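Local structure of DNA primase (Aquifex aeolicus, 2AU3) at residues I248-Y253 / R265-P270. The protein probably synthesises the short RNA primers from which DNA polymerase starts during DNA replication, as a bacterial DnaG-type primase. Sequence-based numbering, arbitrary orientation.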
loop_
_atom_site.group_PDB
_atom_site.type_symbol
_atom_site.label_atom_id
_atom_site.label_comp_id
_atom_site.label_asym_id
_atom_site.label_seq_id
_atom_site.Cartn_x
_atom_site.Cartn_y
_atom_site.Cartn_z
ATOM N N ILE A 248 -2.263 -0.267 12.359
ATOM C CA ILE A 248 -2.966 -1.541 12.422
ATOM C C ILE A 248 -2.387 -2.410 11.295
ATOM O O ILE A 248 -2.281 -1.944 10.190
ATOM C CB ILE A 248 -4.501 -1.342 12.238
ATOM C CG1 ILE A 248 -5.081 -0.498 13.387
ATOM C CG2 ILE A 248 -5.218 -2.751 12.099
ATOM C CD1 ILE A 248 -6.442 0.245 13.057
ATOM N N LEU A 249 -1.929 -3.633 11.619
ATOM C CA LEU A 249 -1.445 -4.567 10.623
ATOM C C LEU A 249 -2.497 -5.615 10.337
ATOM O O LEU A 249 -2.964 -6.314 11.237
ATOM C CB LEU A 249 -0.102 -5.219 11.082
ATOM C CG LEU A 249 0.533 -6.312 10.201
ATOM C CD1 LEU A 249 1.166 -5.739 8.920
ATOM C CD2 LEU A 249 1.568 -7.147 11.035
ATOM N N VAL A 250 -2.919 -5.683 9.076
ATOM C CA VAL A 250 -3.876 -6.698 8.632
ATOM C C VAL A 250 -3.156 -7.613 7.661
ATOM O O VAL A 250 -2.027 -7.301 7.264
ATOM C CB VAL A 250 -5.153 -6.064 7.964
ATOM C CG1 VAL A 250 -5.937 -5.210 8.966
ATOM C CG2 VAL A 250 -4.797 -5.233 6.718
ATOM N N GLU A 251 -3.782 -8.730 7.270
ATOM C CA GLU A 251 -3.056 -9.774 6.530
ATOM C C GLU A 251 -2.810 -9.477 5.072
ATOM O O GLU A 251 -1.773 -9.871 4.525
ATOM C CB GLU A 251 -3.755 -11.135 6.629
ATOM C CG GLU A 251 -3.976 -11.613 8.055
ATOM C CD GLU A 251 -4.309 -13.104 8.157
ATOM O OE1 GLU A 251 -3.406 -13.933 7.901
ATOM O OE2 GLU A 251 -5.463 -13.433 8.535
ATOM N N GLY A 252 -3.777 -8.856 4.405
ATOM C CA GLY A 252 -3.694 -8.682 2.963
ATOM C C GLY A 252 -4.403 -7.429 2.462
ATOM O O GLY A 252 -4.990 -6.690 3.258
ATOM N N TYR A 253 -4.368 -7.217 1.144
ATOM C CA TYR A 253 -4.852 -5.977 0.527
ATOM C C TYR A 253 -6.365 -5.772 0.733
ATOM O O TYR A 253 -6.815 -4.641 0.904
ATOM C CB TYR A 253 -4.536 -5.976 -0.984
ATOM C CG TYR A 253 -5.434 -6.881 -1.774
ATOM C CD1 TYR A 253 -6.616 -6.402 -2.342
ATOM C CD2 TYR A 253 -5.131 -8.233 -1.921
ATOM C CE1 TYR A 253 -7.466 -7.242 -3.031
ATOM C CE2 TYR A 253 -5.979 -9.085 -2.618
ATOM C CZ TYR A 253 -7.139 -8.575 -3.176
ATOM O OH TYR A 253 -7.994 -9.396 -3.872
ATOM N N ARG A 265 -7.778 4.264 8.735
ATOM C CA ARG A 265 -6.836 4.553 7.653
ATOM C C ARG A 265 -5.364 4.382 8.036
ATOM O O ARG A 265 -4.478 4.516 7.184
ATOM C CB ARG A 265 -7.066 5.965 7.143
ATOM C CG ARG A 265 -8.448 6.213 6.525
ATOM C CD ARG A 265 -8.579 7.656 6.100
ATOM N NE ARG A 265 -9.864 7.980 5.490
ATOM C CZ ARG A 265 -10.764 8.753 6.056
ATOM N NH1 ARG A 265 -10.544 9.250 7.261
ATOM N NH2 ARG A 265 -11.886 9.042 5.411
ATOM N N ASN A 266 -5.108 4.082 9.315
ATOM C CA ASN A 266 -3.721 3.923 9.767
ATOM C C ASN A 266 -3.368 2.442 9.716
ATOM O O ASN A 266 -3.014 1.863 10.709
ATOM C CB ASN A 266 -3.539 4.496 11.191
ATOM C CG ASN A 266 -4.500 3.856 12.214
ATOM O OD1 ASN A 266 -5.638 3.527 11.882
ATOM N ND2 ASN A 266 -4.041 3.704 13.449
ATOM N N VAL A 267 -3.475 1.864 8.526
ATOM C CA VAL A 267 -3.479 0.406 8.288
ATOM C C VAL A 267 -2.458 0.079 7.206
ATOM O O VAL A 267 -2.406 0.782 6.167
ATOM C CB VAL A 267 -4.866 -0.071 7.746
ATOM C CG1 VAL A 267 -4.928 -1.635 7.648
ATOM C CG2 VAL A 267 -6.002 0.420 8.639
ATOM N N VAL A 268 -1.706 -1.024 7.412
ATOM C CA VAL A 268 -0.755 -1.558 6.433
ATOM C C VAL A 268 -0.949 -3.056 6.331
ATOM O O VAL A 268 -1.586 -3.659 7.182
ATOM C CB VAL A 268 0.736 -1.321 6.852
ATOM C CG1 VAL A 268 1.125 0.157 6.613
ATOM C CG2 VAL A 268 0.947 -1.668 8.314
ATOM N N ALA A 269 -0.403 -3.655 5.280
ATOM C CA ALA A 269 -0.459 -5.103 5.140
ATOM C C ALA A 269 0.811 -5.599 4.467
ATOM O O ALA A 269 1.405 -4.862 3.669
ATOM C CB ALA A 269 -1.686 -5.496 4.326
ATOM N N PRO A 270 1.252 -6.836 4.769
ATOM C CA PRO A 270 2.450 -7.409 4.132
ATOM C C PRO A 270 2.220 -7.586 2.647
ATOM O O PRO A 270 1.073 -7.776 2.204
ATOM C CB PRO A 270 2.599 -8.783 4.808
ATOM C CG PRO A 270 1.857 -8.651 6.076
ATOM C CD PRO A 270 0.696 -7.743 5.786
HETATM O O HOH W 1 -1.791 -8.432 0.315
#
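With CG anti to the backbone N (chi1 176°), Leu249 sends CD1 across Pro270, 3.7 Å from ring carbon CD; Val267 CG1, likewise anti to its N (chi1 -174°), meets Val250 CG2 at 3.7 Å, the side chains crossing at about a right angle. Three backbone bonds join the strands in parallel: Ile248 N to Asn266 O (2.8 Å), Val268 N to Ile248 O, and the nearly straight Val250 N to Val268 O (3.1 Å). Ile248 CD1 lies 3.6 Å from Asn266 OD1, while ND2 of that amide is held by Phe246 O. This is the beta-alpha-beta crossover of the Toprim domain: helix 253-261 links the two strands and packs Leu256 and Leu259 on Val267. Beyond Val250 direct hydrogen bonding ends, though Glu251 O still packs on Pro270. The CB of Glu251, a predicted magnesium ligand, points away from 265-270; OE2 accepts a bond from Asp295 N. Val250 O is buried without a hydrogen-bond partner, facing Ala269 CA (3.4 Å) and Pro270 CD. Replacing Pro270 by an alanine would probably leave a gap beside Leu249 CD1 and Val250 O and free the backbone to turn. Gly252 occupies the helix N-cap position, its O 3.7 Å from Ala269 CB.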